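Local coordinates for cytochrome c552 (Thermochromatium tepidum, PDB 5ZE8), which probably carries electrons at low potential through five covalently bound c-type hemes in a thermophilic purple sulfur photosynthetic bacterium, at residues T65-P70 against G81-E86; M88-K91 against P97-L100; C102-A107 against T113-H118. One frame throughout, in Å; residues are numbered along the deposited sequence.

Contact 1 (T65-P70 against G81-E86); sequences TALSDP and GDPTAE. With HEC (heme c), chain E.
Leu67 lays its CD2 methyl against the ring of Pro83, which it crosses obliquely, with CD2 3.7 Å from Pro83 CG. Its CG stands anti to the carbonyl carbon (chi1 -60°), and the second torsion (175°) sends CD1 out as the extended branch and leaves CD2 against the proline and near Thr84, whose CG2 lies 4.1 Å from Leu67 CD2. Ala66 meets the same ring with its one methyl, Ala66 CB to Pro83 CB 3.9 Å; a small residue suits a place also pressed by His72 and Tyr76. No hydrogen bond joins the two segments, so this surface contact between the loops on either side of helix 70-79 is purely apolar. Proline fits its own loop as the second residue of a type I beta turn, Asp82 to Ala85, where its ring fixes the phi the turn needs. Gly81, just before the turn, has backbone angles at which a side chain would strike the preceding carbonyl oxygen. In the 65-70 loop, Thr65 forms an ST turn, its OG1 accepting from Leu67 N, and Thr65 O takes both Ser68 N and Asp69 N. That folded loop delivers Asp69 to the N-cap of helix 70-79, where OD1 accepts from Ile71 N. With CG anti to the backbone N (chi1 173°), Asp69 places OD2 2.6 Å from the heme propionate oxygen O2D, a separation at which one of the two acids probably holds a proton.

Contact 2 (M88-K91 against P97-L100); sequences MVHK and PLCL. With HEC (heme c), chain C.
Pro97 sets its ring against the peptide that follows Met88, with Met88 O 3.3 Å from Pro97 CD and Val89 CA 4.1 Å from Pro97 CG. Farther along, the imidazole of His90 and the isobutyl group of Leu98 meet at a slant, His90 CD2 lying 3.9 Å from Leu98 CD2. That same methyl reaches the heme, where Leu98 CD2 is 3.7 Å from CBB of the former vinyl group; the edge of the His90 ring faces this carbon too. Leu98 gets there with CG lodged between the backbone N and the carbonyl carbon (chi1 73°), which turns the branched end to the porphyrin rim. Cys99 then bonds through SG to heme CAB at 1.9 Å, as the first cysteine of the c-type heme-binding motif CXXCH. In the next shell, Pro97 O accepts from Leu100 N at 3.0 Å, bending the chain into helix 100-103, while Val80, Tyr76 and Thr113 pack around the proline ring. His90 is steadied through ND1, which accepts from Lys92 N and Ser93 N. Replacing Pro97 with an alanine would probably open a gap beneath the Met88 carbonyl and give the approach to the heme-bound cysteine more freedom to flex. With no hydrogen bond between them, the two segments meet by van der Waals contact alone, and the thioether supplies the covalent anchor that fixes one of them to the heme.

Contact 3 (C102-A107 against T113-H118); sequences CHAPNA and TKLDAH. With HEC (heme c), chain C.
Ala107 and Thr113 bring their CA atoms to 6.5 Å where the chain turns back after helix 105-109, and Ala104 marks the break between two helices, the first residue to leave helix 100-103 and the N-cap of the next. Across this turn Leu115 rests a single methyl against two alanines: Leu115 CD2 lies 3.6 Å from Ala107 CB and 3.9 Å from Ala104 CB. Its CG is anti to the carbonyl carbon (chi1 -60°), and the second torsion extends CD1 and turns CD2 to the alanines. Alanine suits both positions, since each small CB points to the opposing segment and lets Leu115 CD2 come close to the helix backbone. All three residues are buried, and Leu100 adds to the apolar surroundings of Leu115. At its outer end the 113-118 loop is tied by a salt bridge, Lys114 NZ to Asp116 OD1 at 2.9 Å; the ammonium approaches the syn side of the carboxylate, 17° out of its plane, and also donates to Thr84 O. On the inner side, just ahead of Ala104, the helix grips a heme. Cys102 SG is bonded to heme CAC at 1.9 Å. His103 NE2 binds the heme iron, FE, at 2.1 Å. The His103 ring is stacked with that of His72, and its ND1 is hydrogen-bonded elsewhere, which should hold its rotation about the iron bond. Cysteine followed at once by an axial histidine is the end of a CXXCH motif, the signature of covalent heme c attachment, which in this five-heme protein is repeated.

The three contacts follow one another along the chain without interleaving, all inside the region related to cytochrome c554 and on the same side of the chain's centre. Contacts 1 and 3 have centres about 9 Å apart; the centre of contact 2 lies about 11 Å from each. Segment 113-118 is the shared seam: Leu115 N and Thr113 OG1 probably bond to Pro83 O and Ala85 O of contact 1, and Thr113 OG1 probably pairs with Met88 N of contact 2. Contacts 2 and 3 hold the two cysteines of one heme, joined through helix 100-103, while contact 1 flanks helix 70-79 and reaches a second heme, so these loops pack together around neighbouring redox centres.

Contact 1 (T65-P70 against G81-E86)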
loop_
_atom_site.group_PDB
_atom_site.type_symbol
_atom_site.label_atom_id
_atom_site.label_comp_id
_atom_site.label_asym_id
_atom_site.label_seq_id
_atom_site.Cartn_x
_atom_site.Cartn_y
_atom_site.Cartn_z
ATOM N N THR A 65 -3.169 5.041 -11.370
ATOM C CA THR A 65 -2.726 4.805 -12.727
ATOM C C THR A 65 -1.421 5.530 -12.966
ATOM O O THR A 65 -1.041 6.444 -12.255
ATOM C CB THR A 65 -3.718 5.186 -13.818
ATOM O OG1 THR A 65 -3.628 6.610 -13.955
ATOM C CG2 THR A 65 -5.136 4.757 -13.521
ATOM N N ALA A 66 -0.769 5.119 -14.068
ATOM C CA ALA A 66 0.415 5.798 -14.513
ATOM C C ALA A 66 0.256 7.247 -14.870
ATOM O O ALA A 66 1.260 7.978 -14.882
ATOM C CB ALA A 66 1.002 5.006 -15.620
ATOM N N LEU A 67 -0.971 7.704 -15.067
ATOM C CA LEU A 67 -1.295 9.137 -15.265
ATOM C C LEU A 67 -1.261 9.909 -13.998
ATOM O O LEU A 67 -0.986 11.118 -14.018
ATOM C CB LEU A 67 -2.652 9.248 -15.968
ATOM C CG LEU A 67 -2.692 8.565 -17.351
ATOM C CD1 LEU A 67 -4.081 8.628 -17.894
ATOM C CD2 LEU A 67 -1.668 9.229 -18.281
ATOM N N SER A 68 -1.596 9.274 -12.882
ATOM C CA SER A 68 -1.829 10.022 -11.619
ATOM C C SER A 68 -0.821 9.808 -10.519
ATOM O O SER A 68 -0.836 10.608 -9.565
ATOM C CB SER A 68 -3.188 9.716 -11.001
ATOM O OG SER A 68 -4.243 10.113 -11.837
ATOM N N ASP A 69 -0.037 8.763 -10.583
ATOM C CA ASP A 69 0.972 8.531 -9.567
ATOM C C ASP A 69 2.322 8.606 -10.316
ATOM O O ASP A 69 2.637 7.714 -11.120
ATOM C CB ASP A 69 0.819 7.116 -8.994
ATOM C CG ASP A 69 1.925 6.763 -8.058
ATOM O OD1 ASP A 69 2.820 7.544 -7.859
ATOM O OD2 ASP A 69 1.928 5.628 -7.546
ATOM N N PRO A 70 3.106 9.650 -10.066
ATOM C CA PRO A 70 4.341 9.759 -10.831
ATOM C C PRO A 70 5.399 8.699 -10.523
ATOM O O PRO A 70 6.230 8.380 -11.359
ATOM C CB PRO A 70 4.846 11.151 -10.433
ATOM C CG PRO A 70 4.319 11.321 -9.106
ATOM C CD PRO A 70 3.014 10.653 -9.011
ATOM N N GLY A 81 5.437 1.242 -21.275
ATOM C CA GLY A 81 5.387 2.297 -22.291
ATOM C C GLY A 81 4.402 3.367 -21.984
ATOM O O GLY A 81 4.061 3.633 -20.818
ATOM N N ASP A 82 3.956 4.082 -23.013
ATOM C CA ASP A 82 3.117 5.267 -22.820
ATOM C C ASP A 82 1.729 4.887 -22.274
ATOM O O ASP A 82 1.023 4.117 -22.913
ATOM C CB ASP A 82 2.944 5.926 -24.167
ATOM C CG ASP A 82 2.322 7.270 -24.130
ATOM O OD1 ASP A 82 1.475 7.612 -23.255
ATOM O OD2 ASP A 82 2.715 8.084 -25.056
ATOM N N PRO A 83 1.295 5.465 -21.145
ATOM C CA PRO A 83 -0.065 5.170 -20.678
ATOM C C PRO A 83 -1.172 5.821 -21.468
ATOM O O PRO A 83 -2.335 5.529 -21.204
ATOM C CB PRO A 83 -0.068 5.798 -19.266
ATOM C CG PRO A 83 0.982 6.802 -19.320
ATOM C CD PRO A 83 2.023 6.350 -20.240
ATOM N N THR A 84 -0.822 6.642 -22.474
ATOM C CA THR A 84 -1.807 7.253 -23.369
ATOM C C THR A 84 -1.849 6.540 -24.729
ATOM O O THR A 84 -2.500 7.041 -25.632
ATOM C CB THR A 84 -1.524 8.693 -23.641
ATOM O OG1 THR A 84 -0.225 8.774 -24.191
ATOM C CG2 THR A 84 -1.611 9.479 -22.378
ATOM N N ALA A 85 -1.244 5.371 -24.827
ATOM C CA ALA A 85 -1.207 4.588 -26.077
ATOM C C ALA A 85 -2.057 3.309 -25.967
ATOM O O ALA A 85 -1.907 2.589 -24.966
ATOM C CB ALA A 85 0.208 4.301 -26.487
ATOM N N GLU A 86 -2.826 2.984 -27.027
ATOM C CA GLU A 86 -3.431 1.653 -27.172
ATOM C C GLU A 86 -2.407 0.624 -27.602
ATOM O O GLU A 86 -1.344 0.968 -28.194
ATOM C CB GLU A 86 -4.622 1.676 -28.166
ATOM C CG GLU A 86 -5.428 0.388 -28.222
ATOM C CD GLU A 86 -6.005 -0.033 -26.867
ATOM O OE1 GLU A 86 -5.283 -0.755 -26.119
ATOM O OE2 GLU A 86 -7.177 0.359 -26.606
HETATM FE FE HEC E . -5.281 -1.137 -2.255
HETATM C CHA HEC E . -2.690 1.076 -2.423
HETATM C CHB HEC E . -5.334 -0.832 1.157
HETATM C CHC HEC E . -8.098 -3.076 -2.161
HETATM C CHD HEC E . -4.928 -1.870 -5.622
HETATM N NA HEC E . -4.230 -0.085 -0.938
HETATM C C1A HEC E . -3.189 0.803 -1.159
HETATM C C2A HEC E . -2.695 1.360 0.078
HETATM C C3A HEC E . -3.423 0.751 1.047
HETATM C C4A HEC E . -4.434 -0.056 0.420
HETATM C CMA HEC E . -3.335 0.991 2.556
HETATM C CAA HEC E . -1.528 2.266 0.238
HETATM C CBA HEC E . -1.975 3.723 0.142
HETATM C CGA HEC E . -0.759 4.651 0.222
HETATM O O1A HEC E . 0.214 4.535 -0.550
HETATM O O2A HEC E . -0.766 5.642 1.012
HETATM N NB HEC E . -6.454 -1.823 -0.750
HETATM C C1B HEC E . -6.302 -1.651 0.579
HETATM C C2B HEC E . -7.305 -2.389 1.276
HETATM C C3B HEC E . -8.078 -3.017 0.371
HETATM C C4B HEC E . -7.574 -2.593 -0.944
HETATM C CMB HEC E . -7.414 -2.440 2.797
HETATM C CAB HEC E . -9.314 -3.818 0.558
HETATM C CBB HEC E . -10.305 -3.181 1.396
HETATM N NC HEC E . -6.300 -2.203 -3.579
HETATM C C1C HEC E . -7.408 -2.920 -3.387
HETATM C C2C HEC E . -7.920 -3.579 -4.617
HETATM C C3C HEC E . -7.011 -3.242 -5.558
HETATM C C4C HEC E . -6.004 -2.397 -4.948
HETATM C CMC HEC E . -9.145 -4.475 -4.723
HETATM C CAC HEC E . -6.934 -3.656 -7.034
HETATM C CBC HEC E . -8.099 -3.675 -7.815
HETATM N ND HEC E . -4.063 -0.535 -3.663
HETATM C C1D HEC E . -4.035 -0.944 -4.993
HETATM C C2D HEC E . -2.993 -0.245 -5.727
HETATM C C3D HEC E . -2.390 0.586 -4.870
HETATM C C4D HEC E . -3.085 0.406 -3.568
HETATM C CMD HEC E . -2.723 -0.507 -7.157
HETATM C CAD HEC E . -1.179 1.499 -5.193
HETATM C CBD HEC E . -1.477 2.557 -6.214
HETATM C CGD HEC E . -0.267 3.463 -6.405
HETATM O O1D HEC E . 0.533 3.763 -5.467
HETATM O O2D HEC E . -0.082 3.922 -7.574
#

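Contact 2 (M88-K91 against P97-L100)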
loop_
_atom_site.group_PDB
_atom_site.type_symbol
_atom_site.label_atom_id
_atom_site.label_comp_id
_atom_site.label_asym_id
_atom_site.label_seq_id
_atom_site.Cartn_x
_atom_site.Cartn_y
_atom_site.Cartn_z
ATOM N N MET A 88 -0.313 -1.275 -25.931
ATOM C CA MET A 88 0.934 -1.464 -25.245
ATOM C C MET A 88 1.023 -2.881 -24.631
ATOM O O MET A 88 0.015 -3.533 -24.353
ATOM C CB MET A 88 1.102 -0.445 -24.143
ATOM C CG MET A 88 1.205 0.990 -24.574
ATOM S SD MET A 88 2.677 1.347 -25.593
ATOM C CE MET A 88 2.104 0.902 -27.242
ATOM N N VAL A 89 2.267 -3.348 -24.527
ATOM C CA VAL A 89 2.617 -4.640 -23.909
ATOM C C VAL A 89 3.802 -4.432 -23.007
ATOM O O VAL A 89 4.553 -3.480 -23.141
ATOM C CB VAL A 89 2.887 -5.793 -24.950
ATOM C CG1 VAL A 89 1.704 -5.993 -25.820
ATOM C CG2 VAL A 89 4.137 -5.436 -25.749
ATOM N N HIS A 90 4.004 -5.368 -22.113
ATOM C CA HIS A 90 5.192 -5.366 -21.314
ATOM C C HIS A 90 6.477 -5.505 -22.152
ATOM O O HIS A 90 6.509 -6.273 -23.146
ATOM C CB HIS A 90 5.014 -6.469 -20.312
ATOM C CG HIS A 90 5.992 -6.430 -19.206
ATOM N ND1 HIS A 90 7.265 -6.957 -19.304
ATOM C CD2 HIS A 90 5.881 -5.925 -17.949
ATOM C CE1 HIS A 90 7.882 -6.805 -18.135
ATOM N NE2 HIS A 90 7.058 -6.165 -17.307
ATOM N N LYS A 91 7.469 -4.677 -21.900
ATOM C CA LYS A 91 8.668 -4.614 -22.784
ATOM C C LYS A 91 9.508 -5.863 -22.748
ATOM O O LYS A 91 10.366 -6.022 -23.629
ATOM C CB LYS A 91 9.522 -3.406 -22.465
ATOM C CG LYS A 91 8.935 -2.049 -22.924
ATOM C CD LYS A 91 9.846 -0.900 -22.483
ATOM C CE LYS A 91 9.215 0.483 -22.596
ATOM N NZ LYS A 91 10.106 1.523 -21.986
ATOM N N PRO A 97 -0.321 -5.556 -20.408
ATOM C CA PRO A 97 0.449 -5.146 -19.218
ATOM C C PRO A 97 -0.198 -5.595 -17.895
ATOM O O PRO A 97 -1.313 -5.101 -17.526
ATOM C CB PRO A 97 0.467 -3.634 -19.342
ATOM C CG PRO A 97 0.214 -3.334 -20.825
ATOM C CD PRO A 97 -0.697 -4.395 -21.237
ATOM N N LEU A 98 0.492 -6.441 -17.122
ATOM C CA LEU A 98 -0.099 -7.006 -15.946
ATOM C C LEU A 98 -0.366 -5.926 -14.878
ATOM O O LEU A 98 -1.268 -6.112 -14.034
ATOM C CB LEU A 98 0.756 -8.135 -15.328
ATOM C CG LEU A 98 2.027 -7.695 -14.613
ATOM C CD1 LEU A 98 2.571 -8.862 -13.812
ATOM C CD2 LEU A 98 3.167 -7.085 -15.406
ATOM N N CYS A 99 0.379 -4.795 -14.924
ATOM C CA CYS A 99 0.174 -3.689 -14.014
ATOM C C CYS A 99 -1.291 -3.298 -13.961
ATOM O O CYS A 99 -1.803 -2.851 -12.950
ATOM C CB CYS A 99 0.997 -2.492 -14.426
ATOM S SG CYS A 99 2.621 -2.799 -15.170
ATOM N N LEU A 100 -1.960 -3.308 -15.148
ATOM C CA LEU A 100 -3.291 -2.748 -15.252
ATOM C C LEU A 100 -4.317 -3.553 -14.450
ATOM O O LEU A 100 -5.368 -3.041 -14.086
ATOM C CB LEU A 100 -3.687 -2.547 -16.671
ATOM C CG LEU A 100 -2.754 -1.710 -17.516
ATOM C CD1 LEU A 100 -3.194 -1.761 -18.964
ATOM C CD2 LEU A 100 -2.459 -0.354 -16.944
HETATM FE FE HEC C . 2.217 -2.017 -8.627
HETATM C CHA HEC C . 2.660 0.046 -5.900
HETATM C CHB HEC C . 4.640 -0.298 -10.272
HETATM C CHC HEC C . 2.054 -4.197 -11.161
HETATM C CHD HEC C . -0.191 -3.744 -6.991
HETATM N NA HEC C . 3.421 -0.509 -8.240
HETATM C C1A HEC C . 3.446 0.256 -7.031
HETATM C C2A HEC C . 4.557 1.170 -7.030
HETATM C C3A HEC C . 5.132 1.062 -8.226
HETATM C C4A HEC C . 4.449 0.034 -8.945
HETATM C CMA HEC C . 6.334 1.791 -8.739
HETATM C CAA HEC C . 4.878 2.171 -5.987
HETATM C CBA HEC C . 3.931 3.386 -6.197
HETATM C CGA HEC C . 4.028 4.522 -5.230
HETATM O O1A HEC C . 3.371 5.621 -5.365
HETATM O O2A HEC C . 4.772 4.459 -4.198
HETATM N NB HEC C . 3.143 -2.131 -10.440
HETATM C C1B HEC C . 4.037 -1.313 -10.950
HETATM C C2B HEC C . 4.301 -1.694 -12.302
HETATM C C3B HEC C . 3.648 -2.842 -12.607
HETATM C C4B HEC C . 2.902 -3.133 -11.349
HETATM C CMB HEC C . 5.244 -0.943 -13.182
HETATM C CAB HEC C . 3.630 -3.683 -13.809
HETATM C CBB HEC C . 4.882 -3.965 -14.407
HETATM N NC HEC C . 1.162 -3.655 -8.993
HETATM C C1C HEC C . 1.249 -4.528 -10.103
HETATM C C2C HEC C . 0.367 -5.636 -9.985
HETATM C C3C HEC C . -0.330 -5.471 -8.811
HETATM C C4C HEC C . 0.180 -4.228 -8.229
HETATM C CMC HEC C . 0.179 -6.700 -11.004
HETATM C CAC HEC C . -1.372 -6.331 -8.220
HETATM C CBC HEC C . -1.005 -7.695 -8.051
HETATM N ND HEC C . 1.370 -1.839 -6.878
HETATM C C1D HEC C . 0.371 -2.595 -6.354
HETATM C C2D HEC C . 0.022 -2.194 -5.015
HETATM C C3D HEC C . 0.845 -1.200 -4.686
HETATM C C4D HEC C . 1.697 -0.973 -5.859
HETATM C CMD HEC C . -1.006 -2.857 -4.163
HETATM C CAD HEC C . 0.868 -0.406 -3.373
HETATM C CBD HEC C . 1.906 -1.078 -2.539
HETATM C CGD HEC C . 2.153 -0.392 -1.194
HETATM O O1D HEC C . 1.432 0.461 -0.752
HETATM O O2D HEC C . 3.207 -0.688 -0.533
#

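Contact 3 (C102-A107 against T113-H118)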
loop_
_atom_site.group_PDB
_atom_site.type_symbol
_atom_site.label_atom_id
_atom_site.label_comp_id
_atom_site.label_asym_id
_atom_site.label_seq_id
_atom_site.Cartn_x
_atom_site.Cartn_y
_atom_site.Cartn_z
ATOM N N CYS A 102 -4.276 -4.496 -11.558
ATOM C CA CYS A 102 -4.302 -3.915 -10.168
ATOM C C CYS A 102 -4.392 -2.409 -10.168
ATOM O O CYS A 102 -5.086 -1.850 -9.355
ATOM C CB CYS A 102 -3.107 -4.309 -9.289
ATOM S SG CYS A 102 -2.937 -6.165 -9.242
ATOM N N HIS A 103 -3.652 -1.746 -11.089
ATOM C CA HIS A 103 -3.540 -0.265 -11.109
ATOM C C HIS A 103 -4.599 0.405 -11.973
ATOM O O HIS A 103 -4.843 1.602 -11.781
ATOM C CB HIS A 103 -2.174 0.186 -11.597
ATOM C CG HIS A 103 -1.036 -0.045 -10.654
ATOM N ND1 HIS A 103 -0.564 0.981 -9.844
ATOM C CD2 HIS A 103 -0.231 -1.155 -10.394
ATOM C CE1 HIS A 103 0.444 0.505 -9.120
ATOM N NE2 HIS A 103 0.676 -0.773 -9.420
ATOM N N ALA A 104 -5.204 -0.288 -12.952
ATOM C CA ALA A 104 -6.235 0.315 -13.787
ATOM C C ALA A 104 -7.259 -0.760 -14.116
ATOM O O ALA A 104 -7.450 -1.124 -15.278
ATOM C CB ALA A 104 -5.649 0.995 -14.990
ATOM N N PRO A 105 -7.951 -1.270 -13.090
ATOM C CA PRO A 105 -8.772 -2.442 -13.280
ATOM C C PRO A 105 -9.803 -2.349 -14.330
ATOM O O PRO A 105 -10.040 -3.336 -15.063
ATOM C CB PRO A 105 -9.342 -2.727 -11.862
ATOM C CG PRO A 105 -9.176 -1.437 -11.142
ATOM C CD PRO A 105 -7.916 -0.850 -11.677
ATOM N N ASN A 106 -10.487 -1.198 -14.493
ATOM C CA ASN A 106 -11.505 -1.169 -15.529
ATOM C C ASN A 106 -10.954 -1.123 -16.937
ATOM O O ASN A 106 -11.643 -1.617 -17.846
ATOM C CB ASN A 106 -12.409 0.014 -15.296
ATOM C CG ASN A 106 -13.056 -0.002 -13.887
ATOM O OD1 ASN A 106 -13.571 -1.047 -13.390
ATOM N ND2 ASN A 106 -13.147 1.206 -13.301
ATOM N N ALA A 107 -9.753 -0.632 -17.069
ATOM C CA ALA A 107 -9.046 -0.677 -18.394
ATOM C C ALA A 107 -8.688 -2.129 -18.695
ATOM O O ALA A 107 -8.952 -2.575 -19.777
ATOM C CB ALA A 107 -7.822 0.209 -18.397
ATOM N N THR A 113 -5.173 -0.428 -23.079
ATOM C CA THR A 113 -4.018 0.156 -22.435
ATOM C C THR A 113 -4.025 1.677 -22.532
ATOM O O THR A 113 -3.138 2.311 -21.981
ATOM C CB THR A 113 -2.663 -0.420 -22.902
ATOM O OG1 THR A 113 -2.399 0.000 -24.272
ATOM C CG2 THR A 113 -2.712 -1.914 -22.883
ATOM N N LYS A 114 -5.048 2.246 -23.160
ATOM C CA LYS A 114 -5.092 3.704 -23.332
ATOM C C LYS A 114 -5.865 4.319 -22.198
ATOM O O LYS A 114 -7.087 4.385 -22.209
ATOM C CB LYS A 114 -5.744 4.051 -24.709
ATOM C CG LYS A 114 -5.656 5.560 -24.955
ATOM C CD LYS A 114 -5.973 5.887 -26.402
ATOM C CE LYS A 114 -6.266 7.384 -26.601
ATOM N NZ LYS A 114 -5.205 8.238 -26.078
ATOM N N LEU A 115 -5.096 4.670 -21.179
ATOM C CA LEU A 115 -5.690 4.948 -19.864
ATOM C C LEU A 115 -6.382 6.296 -19.832
ATOM O O LEU A 115 -7.165 6.549 -18.917
ATOM C CB LEU A 115 -4.601 4.877 -18.804
ATOM C CG LEU A 115 -3.916 3.506 -18.712
ATOM C CD1 LEU A 115 -2.880 3.519 -17.612
ATOM C CD2 LEU A 115 -4.923 2.349 -18.620
ATOM N N ASP A 116 -6.100 7.198 -20.795
ATOM C CA ASP A 116 -6.705 8.510 -20.750
ATOM C C ASP A 116 -8.002 8.604 -21.492
ATOM O O ASP A 116 -8.599 9.659 -21.559
ATOM C CB ASP A 116 -5.763 9.623 -21.258
ATOM C CG ASP A 116 -5.314 9.484 -22.665
ATOM O OD1 ASP A 116 -5.449 8.421 -23.232
ATOM O OD2 ASP A 116 -4.722 10.529 -23.149
ATOM N N ALA A 117 -8.461 7.515 -22.050
ATOM C CA ALA A 117 -9.643 7.539 -22.906
ATOM C C ALA A 117 -10.976 7.659 -22.263
ATOM O O ALA A 117 -11.944 8.041 -22.967
ATOM C CB ALA A 117 -9.637 6.301 -23.752
ATOM N N HIS A 118 -11.099 7.347 -20.959
ATOM C CA HIS A 118 -12.379 7.254 -20.350
ATOM C C HIS A 118 -12.237 7.401 -18.840
ATOM O O HIS A 118 -11.230 6.932 -18.354
ATOM C CB HIS A 118 -13.067 5.966 -20.735
ATOM C CG HIS A 118 -14.498 5.906 -20.368
ATOM N ND1 HIS A 118 -14.918 5.587 -19.106
ATOM C CD2 HIS A 118 -15.637 6.002 -21.119
ATOM C CE1 HIS A 118 -16.241 5.573 -19.060
ATOM N NE2 HIS A 118 -16.696 5.798 -20.290
HETATM FE FE HEC C . 2.217 -2.017 -8.627
HETATM C CHA HEC C . 2.660 0.046 -5.900
HETATM C CHB HEC C . 4.640 -0.298 -10.272
HETATM C CHC HEC C . 2.054 -4.197 -11.161
HETATM C CHD HEC C . -0.191 -3.744 -6.991
HETATM N NA HEC C . 3.421 -0.509 -8.240
HETATM C C1A HEC C . 3.446 0.256 -7.031
HETATM C C2A HEC C . 4.557 1.170 -7.030
HETATM C C3A HEC C . 5.132 1.062 -8.226
HETATM C C4A HEC C . 4.449 0.034 -8.945
HETATM C CMA HEC C . 6.334 1.791 -8.739
HETATM C CAA HEC C . 4.878 2.171 -5.987
HETATM C CBA HEC C . 3.931 3.386 -6.197
HETATM C CGA HEC C . 4.028 4.522 -5.230
HETATM O O1A HEC C . 3.371 5.621 -5.365
HETATM O O2A HEC C . 4.772 4.459 -4.198
HETATM N NB HEC C . 3.143 -2.131 -10.440
HETATM C C1B HEC C . 4.037 -1.313 -10.950
HETATM C C2B HEC C . 4.301 -1.694 -12.302
HETATM C C3B HEC C . 3.648 -2.842 -12.607
HETATM C C4B HEC C . 2.902 -3.133 -11.349
HETATM C CMB HEC C . 5.244 -0.943 -13.182
HETATM C CAB HEC C . 3.630 -3.683 -13.809
HETATM C CBB HEC C . 4.882 -3.965 -14.407
HETATM N NC HEC C . 1.162 -3.655 -8.993
HETATM C C1C HEC C . 1.249 -4.528 -10.103
HETATM C C2C HEC C . 0.367 -5.636 -9.985
HETATM C C3C HEC C . -0.330 -5.471 -8.811
HETATM C C4C HEC C . 0.180 -4.228 -8.229
HETATM C CMC HEC C . 0.179 -6.700 -11.004
HETATM C CAC HEC C . -1.372 -6.331 -8.220
HETATM C CBC HEC C . -1.005 -7.695 -8.051
HETATM N ND HEC C . 1.370 -1.839 -6.878
HETATM C C1D HEC C . 0.371 -2.595 -6.354
HETATM C C2D HEC C . 0.022 -2.194 -5.015
HETATM C C3D HEC C . 0.845 -1.200 -4.686
HETATM C C4D HEC C . 1.697 -0.973 -5.859
HETATM C CMD HEC C . -1.006 -2.857 -4.163
HETATM C CAD HEC C . 0.868 -0.406 -3.373
HETATM C CBD HEC C . 1.906 -1.078 -2.539
HETATM C CGD HEC C . 2.153 -0.392 -1.194
HETATM O O1D HEC C . 1.432 0.461 -0.752
HETATM O O2D HEC C . 3.207 -0.688 -0.533
#